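Local structure of Bd3460 (5CEC) at residues Glu35-Glu38 with Lys44-Asn47; Met136-Ala139 with Lys144-Glu147; Ala170-Gly175 with Leu201-Glu206. The protein binds the predatory endopeptidase Bd3459 as an ankyrin-repeat immunity protein, probably protecting Bdellovibrio from its own enzyme during prey invasion. All coordinates share one frame; numbering follows the deposited sequence.

Interaction 1. Residues Glu35-Glu38 with Lys44-Asn47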
ATOM      1  N   GLU B  35      13.055 -11.576   9.194  1.00 28.42           N
ATOM      2  CA  GLU B  35      11.604 -11.412   9.093  1.00 29.46           C
ATOM      3  C   GLU B  35      11.104 -10.089   9.690  1.00 29.02           C
ATOM      4  O   GLU B  35      10.350  -9.347   9.047  1.00 30.95           O
ATOM      5  CB  GLU B  35      10.888 -12.632   9.700  1.00 33.82           C
ATOM      6  CG  GLU B  35      11.050 -13.884   8.833  1.00 39.72           C
ATOM      7  CD  GLU B  35      10.338 -15.121   9.362  1.00 44.34           C
ATOM      8  OE1 GLU B  35       9.913 -15.137  10.534  1.00 51.02           O
ATOM      9  OE2 GLU B  35      10.205 -16.095   8.592  1.00 49.03           O
ATOM     10  N   ALA B  36      11.577  -9.749  10.884  1.00 28.43           N
ATOM     11  CA  ALA B  36      11.198  -8.468  11.496  1.00 29.28           C
ATOM     12  C   ALA B  36      11.640  -7.281  10.647  1.00 26.33           C
ATOM     13  O   ALA B  36      10.907  -6.297  10.501  1.00 27.16           O
ATOM     14  CB  ALA B  36      11.775  -8.372  12.902  1.00 30.11           C
ATOM     15  N   ALA B  37      12.831  -7.404  10.064  1.00 26.01           N
ATOM     16  CA  ALA B  37      13.370  -6.344   9.220  1.00 23.60           C
ATOM     17  C   ALA B  37      12.534  -6.103   7.960  1.00 23.03           C
ATOM     18  O   ALA B  37      12.311  -4.952   7.566  1.00 24.08           O
ATOM     19  CB  ALA B  37      14.818  -6.627   8.849  1.00 23.63           C
ATOM     20  N   GLU B  38      12.077  -7.185   7.332  1.00 24.53           N
ATOM     21  CA  GLU B  38      11.226  -7.082   6.141  1.00 25.30           C
ATOM     22  C   GLU B  38       9.820  -6.584   6.507  1.00 26.77           C
ATOM     23  O   GLU B  38       9.247  -5.807   5.766  1.00 26.20           O
ATOM     24  CB  GLU B  38      11.110  -8.445   5.441  1.00 29.12           C
ATOM     25  CG  GLU B  38      10.565  -8.395   4.003  1.00 33.47           C
ATOM     26  CD  GLU B  38       9.053  -8.353   3.869  1.00 38.60           C
ATOM     27  OE1 GLU B  38       8.331  -8.718   4.822  1.00 46.83           O
ATOM     28  OE2 GLU B  38       8.593  -7.956   2.776  1.00 46.91           O
ATOM     29  N   LYS B  44      11.078  -5.207  17.389  1.00 32.44           N
ATOM     30  CA  LYS B  44      11.581  -6.575  17.330  1.00 31.83           C
ATOM     31  C   LYS B  44      13.019  -6.602  16.833  1.00 32.16           C
ATOM     32  O   LYS B  44      13.844  -7.356  17.341  1.00 34.98           O
ATOM     33  CB  LYS B  44      10.673  -7.426  16.438  1.00 35.04           C
ATOM     34  CG  LYS B  44      10.866  -8.924  16.552  1.00 40.54           C
ATOM     35  CD  LYS B  44       9.658  -9.681  15.999  1.00 46.02           C
ATOM     36  CE  LYS B  44       8.403  -9.523  16.861  1.00 50.60           C
ATOM     37  NZ  LYS B  44       7.285 -10.415  16.435  1.00 55.15           N
ATOM     38  N   VAL B  45      13.315  -5.759  15.848  1.00 30.76           N
ATOM     39  CA  VAL B  45      14.685  -5.605  15.367  1.00 29.75           C
ATOM     40  C   VAL B  45      15.629  -5.110  16.490  1.00 32.02           C
ATOM     41  O   VAL B  45      16.669  -5.715  16.725  1.00 32.80           O
ATOM     42  CB  VAL B  45      14.748  -4.701  14.116  1.00 27.83           C
ATOM     43  CG1 VAL B  45      16.191  -4.285  13.790  1.00 28.91           C
ATOM     44  CG2 VAL B  45      14.109  -5.412  12.913  1.00 26.18           C
ATOM     45  N   LYS B  46      15.252  -4.046  17.196  1.00 31.88           N
ATOM     46  CA  LYS B  46      16.086  -3.528  18.308  1.00 33.95           C
ATOM     47  C   LYS B  46      16.281  -4.558  19.420  1.00 36.24           C
ATOM     48  O   LYS B  46      17.375  -4.652  20.007  1.00 40.20           O
ATOM     49  CB  LYS B  46      15.515  -2.226  18.871  1.00 34.59           C
ATOM     50  CG  LYS B  46      15.655  -1.044  17.930  1.00 36.60           C
ATOM     51  CD  LYS B  46      15.254   0.260  18.602  1.00 42.62           C
ATOM     52  CE  LYS B  46      15.306   1.417  17.632  1.00 44.68           C
ATOM     53  NZ  LYS B  46      14.984   2.704  18.303  1.00 47.76           N
ATOM     54  N   ASN B  47      15.227  -5.328  19.707  1.00 33.90           N
ATOM     55  CA  ASN B  47      15.308  -6.409  20.700  1.00 37.26           C
ATOM     56  C   ASN B  47      16.182  -7.588  20.307  1.00 35.55           C
ATOM     57  O   ASN B  47      16.544  -8.355  21.163  1.00 42.99           O
ATOM     58  CB  ASN B  47      13.910  -6.909  21.088  1.00 38.57           C
ATOM     59  CG  ASN B  47      13.137  -5.898  21.930  1.00 46.77           C
ATOM     60  OD1 ASN B  47      13.693  -4.903  22.414  1.00 43.55           O
ATOM     61  ND2 ASN B  47      11.843  -6.150  22.111  1.00 52.37           N
TER
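The methyl group of A36 is met by two side chains of the following helix, K44 and V45, where helix 31-39 and helix 42-49 lie against each other. The valine does so with one branch alone. CG2 stands beside its own backbone N, opposite the carbonyl carbon, while CG1 is turned anti to N (chi1 168°). From there CG2 lies 3.8 Å from A36 CB and 3.7 Å from the backbone N of A37, and it also comes alongside the A37 methyl, CB to CG2 4.3 Å. One valine methyl fits against two consecutive alanines and the peptide that joins them.

K44 contributes only the root of its chain. With CG anti to the backbone N (chi1 -165°), CB, CG and CD run past the A36 methyl; CB and CG both lie 3.8 Å from A36 CB, with CD only slightly farther. A bend at chi3 (-69°) carries the ammonium end away from the helix pair, so the lysine lays hydrocarbon over the border of the contact and sends its charge outward.

Helix 76-84 continues the packing on V45 through I78 and F81, and N75 donates a hydrogen bond from ND2 to the carbonyl O of A37. The two helices are the antiparallel pair of an ankyrin-type hairpin, here at the N-terminal end of the repeat array.

Small alanines bring the backbones close, A36 CA to V45 CA being 5.9 Å. The side-chain contact is aliphatic, V45 CG2 packing on the A37 backbone, with no polar pairing between the segments, implying that shape and the exclusion of water hold the helices together.

Interaction 2. Residues Met136-Ala139 with Lys144-Glu147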
ATOM      1  N   MET B 136      19.032   2.901 -14.714  1.00 13.80           N
ATOM      2  CA  MET B 136      17.921   2.656 -15.627  1.00 14.00           C
ATOM      3  C   MET B 136      16.605   2.424 -14.921  1.00 13.77           C
ATOM      4  O   MET B 136      15.576   2.942 -15.320  1.00 14.13           O
ATOM      5  CB  MET B 136      18.224   1.463 -16.545  1.00 15.36           C
ATOM      6  CG  MET B 136      19.232   1.792 -17.587  1.00 16.14           C
ATOM      7  SD  MET B 136      19.818   0.348 -18.489  1.00 17.78           S
ATOM      8  CE  MET B 136      18.384  -0.069 -19.468  1.00 17.82           C
ATOM      9  N   ARG B 137      16.636   1.625 -13.883  1.00 12.96           N
ATOM     10  CA  ARG B 137      15.442   1.299 -13.151  1.00 13.50           C
ATOM     11  C   ARG B 137      14.866   2.547 -12.476  1.00 13.88           C
ATOM     12  O   ARG B 137      13.650   2.805 -12.513  1.00 15.09           O
ATOM     13  CB  ARG B 137      15.706   0.157 -12.157  1.00 14.14           C
ATOM     14  CG  ARG B 137      14.460  -0.340 -11.438  1.00 14.01           C
ATOM     15  CD  ARG B 137      13.346  -0.837 -12.349  1.00 14.20           C
ATOM     16  NE  ARG B 137      13.867  -1.769 -13.357  1.00 14.35           N
ATOM     17  CZ  ARG B 137      14.092  -3.077 -13.178  1.00 13.80           C
ATOM     18  NH1 ARG B 137      13.727  -3.674 -12.062  1.00 13.77           N
ATOM     19  NH2 ARG B 137      14.683  -3.774 -14.133  1.00 13.96           N
ATOM     20  N   ALA B 138      15.727   3.330 -11.829  1.00 13.77           N
ATOM     21  CA  ALA B 138      15.293   4.614 -11.242  1.00 14.78           C
ATOM     22  C   ALA B 138      14.779   5.591 -12.305  1.00 14.77           C
ATOM     23  O   ALA B 138      13.778   6.269 -12.099  1.00 16.45           O
ATOM     24  CB  ALA B 138      16.435   5.230 -10.461  1.00 15.64           C
ATOM     25  N   ALA B 139      15.423   5.631 -13.463  1.00 14.94           N
ATOM     26  CA  ALA B 139      15.024   6.565 -14.518  1.00 15.98           C
ATOM     27  C   ALA B 139      13.628   6.346 -14.996  1.00 16.47           C
ATOM     28  O   ALA B 139      12.928   7.292 -15.334  1.00 18.29           O
ATOM     29  CB  ALA B 139      15.990   6.519 -15.698  1.00 17.43           C
ATOM     30  N   LYS B 144      13.998  11.877  -8.707  1.00 19.41           N
ATOM     31  CA  LYS B 144      14.882  12.338  -7.639  1.00 19.85           C
ATOM     32  C   LYS B 144      16.004  11.325  -7.426  1.00 18.31           C
ATOM     33  O   LYS B 144      17.157  11.714  -7.331  1.00 18.77           O
ATOM     34  CB  LYS B 144      14.089  12.550  -6.352  1.00 22.01           C
ATOM     35  CG  LYS B 144      14.925  12.992  -5.155  1.00 25.30           C
ATOM     36  CD  LYS B 144      14.044  13.307  -3.952  1.00 30.95           C
ATOM     37  CE  LYS B 144      14.880  13.706  -2.745  1.00 36.98           C
ATOM     38  NZ  LYS B 144      14.034  14.003  -1.555  1.00 45.20           N
ATOM     39  N   THR B 145      15.677  10.035  -7.357  1.00 16.96           N
ATOM     40  CA  THR B 145      16.709   9.026  -7.153  1.00 15.86           C
ATOM     41  C   THR B 145      17.581   8.850  -8.390  1.00 16.12           C
ATOM     42  O   THR B 145      18.781   8.686  -8.276  1.00 16.88           O
ATOM     43  CB  THR B 145      16.117   7.707  -6.633  1.00 15.90           C
ATOM     44  OG1 THR B 145      15.657   7.909  -5.296  1.00 18.60           O
ATOM     45  CG2 THR B 145      17.155   6.600  -6.597  1.00 15.97           C
ATOM     46  N   ALA B 146      16.997   8.953  -9.577  1.00 15.95           N
ATOM     47  CA  ALA B 146      17.812   8.910 -10.782  1.00 17.32           C
ATOM     48  C   ALA B 146      18.884  10.035 -10.733  1.00 17.66           C
ATOM     49  O   ALA B 146      20.047   9.817 -11.082  1.00 18.51           O
ATOM     50  CB  ALA B 146      16.927   9.035 -12.024  1.00 19.10           C
ATOM     51  N   GLU B 147      18.464  11.239 -10.344  1.00 18.17           N
ATOM     52  CA  GLU B 147      19.382  12.392 -10.181  1.00 18.98           C
ATOM     53  C   GLU B 147      20.438  12.113  -9.105  1.00 19.20           C
ATOM     54  O   GLU B 147      21.601  12.419  -9.301  1.00 20.67           O
ATOM     55  CB  GLU B 147      18.602  13.684  -9.887  1.00 21.82           C
ATOM     56  CG  GLU B 147      17.794  14.156 -11.065  1.00 25.67           C
ATOM     57  CD  GLU B 147      17.026  15.431 -10.866  1.00 32.14           C
ATOM     58  OE1 GLU B 147      16.573  15.721  -9.743  1.00 39.13           O
ATOM     59  OE2 GLU B 147      16.851  16.146 -11.877  1.00 39.92           O
TER
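A helical hairpin of the ankyrin-repeat fold is closed here by small side chains, A138 on helix 134-141 meeting T145 and A146 on helix 143-152. A138 points its methyl at the second helix, where CB rests 3.9 Å from the backbone N of A146 and 4.1 Å from the A146 methyl carbon CB. The approach is returned: A146 directs CB at the first helix, and it settles 4.0 Å from the backbone N of A139. Each methyl therefore lies against the backbone of the opposing helix as well as beside the other methyl, an interlocked arrangement that brings A138 CA to within 5.0 Å of A146 CA.

T145 borders this pair and divides its two branches between different tasks. With CG2 anti to the backbone N and OG1 beside it (chi1 -69° for OG1), the methyl branch reaches the A138 methyl at 4.2 Å from CG2 to CB, a looser touch than those of A146. The hydroxyl is hydrogen-bonded instead to the carboxylate of E113 on helix 109-117, and the backbone N of T145 is held by N142 OD1 in the turn between the helices. T145 thus connects the hairpin to the preceding helix pair, while F182 and L183 of helix 177-185 pack on A146 and A139 from the following one.

All four touching residues are buried, and what they offer one another is methyl groups and helix backbone. The chemistry implies a hairpin set by close steric fit between small residues, with the one side-chain hydroxyl in the interface satisfied by a carboxylate from the neighbouring helix pair, which ties the stacking of the array to the closure of the hairpin.

Interaction 3. Residues Ala170-Gly175 with Leu201-Glu206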
ATOM      1  N   ALA B 170      14.647   2.244 -22.574  1.00 14.01           N
ATOM      2  CA  ALA B 170      13.519   1.864 -21.728  1.00 14.68           C
ATOM      3  C   ALA B 170      12.395   2.882 -21.778  1.00 14.82           C
ATOM      4  O   ALA B 170      11.230   2.534 -21.886  1.00 14.90           O
ATOM      5  CB  ALA B 170      13.991   1.673 -20.296  1.00 15.80           C
ATOM      6  N   VAL B 171      12.763   4.157 -21.685  1.00 14.80           N
ATOM      7  CA  VAL B 171      11.801   5.237 -21.767  1.00 15.58           C
ATOM      8  C   VAL B 171      11.252   5.385 -23.170  1.00 15.43           C
ATOM      9  O   VAL B 171      10.074   5.734 -23.349  1.00 15.59           O
ATOM     10  CB  VAL B 171      12.402   6.542 -21.223  1.00 18.64           C
ATOM     11  CG1 VAL B 171      11.574   7.751 -21.545  1.00 25.03           C
ATOM     12  CG2 VAL B 171      12.716   6.384 -19.740  1.00 17.79           C
ATOM     13  N   ALA B 172      12.061   5.110 -24.177  1.00 14.65           N
ATOM     14  CA  ALA B 172      11.547   5.098 -25.555  1.00 16.05           C
ATOM     15  C   ALA B 172      10.389   4.119 -25.667  1.00 14.74           C
ATOM     16  O   ALA B 172       9.390   4.413 -26.326  1.00 15.98           O
ATOM     17  CB  ALA B 172      12.656   4.735 -26.533  1.00 16.20           C
ATOM     18  N   ARG B 173      10.526   2.921 -25.072  1.00 15.09           N
ATOM     19  CA  ARG B 173       9.401   1.963 -25.138  1.00 15.79           C
ATOM     20  C   ARG B 173       8.214   2.379 -24.277  1.00 16.50           C
ATOM     21  O   ARG B 173       7.065   2.371 -24.750  1.00 17.15           O
ATOM     22  CB  ARG B 173       9.847   0.601 -24.665  1.00 16.86           C
ATOM     23  CG  ARG B 173      10.819  -0.091 -25.565  1.00 17.02           C
ATOM     24  CD  ARG B 173      10.888  -1.571 -25.246  1.00 17.97           C
ATOM     25  NE  ARG B 173      11.877  -2.263 -26.059  1.00 17.41           N
ATOM     26  CZ  ARG B 173      13.176  -2.345 -25.798  1.00 17.56           C
ATOM     27  NH1 ARG B 173      13.706  -1.751 -24.731  1.00 19.53           N
ATOM     28  NH2 ARG B 173      13.936  -2.998 -26.649  1.00 18.49           N
ATOM     29  N   TYR B 174       8.483   2.732 -23.017  1.00 16.23           N
ATOM     30  CA  TYR B 174       7.420   2.746 -22.031  1.00 15.97           C
ATOM     31  C   TYR B 174       7.235   4.064 -21.285  1.00 15.27           C
ATOM     32  O   TYR B 174       6.427   4.143 -20.341  1.00 17.36           O
ATOM     33  CB  TYR B 174       7.656   1.619 -21.040  1.00 15.43           C
ATOM     34  CG  TYR B 174       7.810   0.257 -21.689  1.00 16.29           C
ATOM     35  CD1 TYR B 174       6.796  -0.244 -22.519  1.00 16.54           C
ATOM     36  CD2 TYR B 174       8.943  -0.511 -21.520  1.00 17.35           C
ATOM     37  CE1 TYR B 174       6.906  -1.472 -23.129  1.00 17.85           C
ATOM     38  CE2 TYR B 174       9.047  -1.771 -22.105  1.00 18.29           C
ATOM     39  CZ  TYR B 174       8.036  -2.227 -22.933  1.00 17.61           C
ATOM     40  OH  TYR B 174       8.136  -3.435 -23.536  1.00 21.72           O
ATOM     41  N   GLY B 175       7.955   5.105 -21.703  1.00 16.33           N
ATOM     42  CA  GLY B 175       7.911   6.395 -21.053  1.00 16.90           C
ATOM     43  C   GLY B 175       7.333   7.477 -21.920  1.00 17.44           C
ATOM     44  O   GLY B 175       6.631   7.217 -22.910  1.00 17.31           O
ATOM     45  N   LEU B 201      14.989   5.187 -31.050  1.00 17.24           N
ATOM     46  CA  LEU B 201      13.865   5.451 -31.941  1.00 18.77           C
ATOM     47  C   LEU B 201      13.300   4.132 -32.499  1.00 18.64           C
ATOM     48  O   LEU B 201      12.082   3.945 -32.529  1.00 19.50           O
ATOM     49  CB  LEU B 201      14.318   6.361 -33.094  1.00 19.52           C
ATOM     50  CG  LEU B 201      13.276   6.628 -34.187  1.00 20.98           C
ATOM     51  CD1 LEU B 201      11.980   7.160 -33.593  1.00 21.05           C
ATOM     52  CD2 LEU B 201      13.839   7.603 -35.199  1.00 23.53           C
ATOM     53  N   ASP B 202      14.183   3.221 -32.924  1.00 18.51           N
ATOM     54  CA  ASP B 202      13.748   1.932 -33.453  1.00 19.58           C
ATOM     55  C   ASP B 202      12.862   1.224 -32.401  1.00 19.48           C
ATOM     56  O   ASP B 202      11.820   0.651 -32.738  1.00 20.81           O
ATOM     57  CB  ASP B 202      14.927   1.019 -33.788  1.00 21.47           C
ATOM     58  CG  ASP B 202      15.670   1.430 -35.033  1.00 22.48           C
ATOM     59  OD1 ASP B 202      15.097   2.090 -35.929  1.00 26.64           O
ATOM     60  OD2 ASP B 202      16.840   1.027 -35.125  1.00 25.24           O
ATOM     61  N   VAL B 203      13.280   1.218 -31.143  1.00 18.15           N
ATOM     62  CA  VAL B 203      12.517   0.461 -30.145  1.00 18.49           C
ATOM     63  C   VAL B 203      11.226   1.165 -29.760  1.00 17.62           C
ATOM     64  O   VAL B 203      10.251   0.521 -29.397  1.00 18.89           O
ATOM     65  CB  VAL B 203      13.354   0.013 -28.913  1.00 17.55           C
ATOM     66  CG1 VAL B 203      14.603  -0.718 -29.362  1.00 18.79           C
ATOM     67  CG2 VAL B 203      13.681   1.150 -27.972  1.00 17.72           C
ATOM     68  N   ALA B 204      11.209   2.506 -29.807  1.00 17.01           N
ATOM     69  CA  ALA B 204       9.951   3.224 -29.638  1.00 17.35           C
ATOM     70  C   ALA B 204       8.908   2.818 -30.679  1.00 17.81           C
ATOM     71  O   ALA B 204       7.769   2.569 -30.346  1.00 19.36           O
ATOM     72  CB  ALA B 204      10.166   4.714 -29.692  1.00 16.74           C
ATOM     73  N   LYS B 205       9.330   2.803 -31.928  1.00 18.10           N
ATOM     74  CA  LYS B 205       8.442   2.406 -33.005  1.00 20.26           C
ATOM     75  C   LYS B 205       7.948   0.981 -32.815  1.00 20.92           C
ATOM     76  O   LYS B 205       6.771   0.707 -32.933  1.00 23.16           O
ATOM     77  CB  LYS B 205       9.157   2.489 -34.342  1.00 21.93           C
ATOM     78  CG  LYS B 205       9.568   3.859 -34.803  1.00 23.79           C
ATOM     79  CD  LYS B 205      10.245   3.697 -36.154  1.00 28.54           C
ATOM     80  CE  LYS B 205      10.791   4.976 -36.694  1.00 30.34           C
ATOM     81  NZ  LYS B 205      11.620   4.637 -37.893  1.00 28.97           N
ATOM     82  N   GLU B 206       8.854   0.091 -32.467  1.00 21.00           N
ATOM     83  CA  GLU B 206       8.512  -1.306 -32.259  1.00 22.01           C
ATOM     84  C   GLU B 206       7.509  -1.523 -31.110  1.00 21.86           C
ATOM     85  O   GLU B 206       6.633  -2.385 -31.214  1.00 24.48           O
ATOM     86  CB  GLU B 206       9.800  -2.098 -32.031  1.00 22.61           C
ATOM     87  CG  GLU B 206       9.611  -3.585 -31.801  1.00 24.80           C
ATOM     88  CD  GLU B 206      10.913  -4.311 -31.527  1.00 28.56           C
ATOM     89  OE1 GLU B 206      11.670  -3.855 -30.675  1.00 28.48           O
ATOM     90  OE2 GLU B 206      11.203  -5.353 -32.143  1.00 35.63           O
TER
HETATM   91  O   HOH W   1      10.509  -2.251 -28.646  1.00 22.81           O
HETATM   92  O   HOH W   2      13.937  -4.693 -29.071  1.00 29.07           O
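R173 places CG beside its backbone N (chi1 -68°) and then runs extended from CG to NE, a course that carries its guanidinium alongside helix 200-206 and over V203. The valine turns CG1 anti to its carbonyl carbon (chi1 -52°) and lodges CG2 between N and that carbon. These settings split its work: CG1 approaches R173 NH2 at 3.6 Å, whereas CG2 touches both R173 CG and the A172 methyl, 4.0 Å from A172 CB. The CB of V203 lies over one face of the guanidinium, offset toward its rim.

Deeper in the interface A172 and A204 pack methyl to methyl. A204 CB is also 3.5 Å from the carbonyl O of A172, and that oxygen receives a CA-H...O contact from A204. The helix segments are nearly parallel, at 23° with axes 7.7 Å apart, consistent with the side-by-side stacking of helices in an ankyrin array.

Two waters bridge the polar rim. One accepts from R173 NE at 2.9 Å and donates to both V203 O and E206 OE1; the second, in the guanidinium plane, accepts from R173 NH2 and donates to E206 OE1 at 2.9 Å. The direct salt bridge of R173 is with E165, through NH1, and the carbonyl O of R173 accepts a hydrogen bond from N411 of the Bd3459 chain.

The guanidinium thereby takes aliphatic packing on one face and hydrogen bonds at its edge. R173 and E206 meet through water, NH2 to OE1 being 4.7 Å, which implies a probably modest charge attraction added to a methyl-packed interface.

The three contacts follow one another along an all-helical ankyrin array, interaction 1 near its N-terminal end and interaction 3 near the other. Their centres lie on opposite sides of the chain's centre, about 42 Å apart, with interaction 2 between them, its centre about 29 Å from that of interaction 1 and 18 Å from that of interaction 3. Interactions 1 and 2 each close a hairpin between consecutive helices, whereas interaction 3 joins helix 167-174 directly to helix 200-206, with helix 177-185 between them in sequence. Hairpin closure and lateral stacking together build the elongated scaffold, which meets the Bd3459 chain near all three contacts, through E38, R137, R173 and Y174.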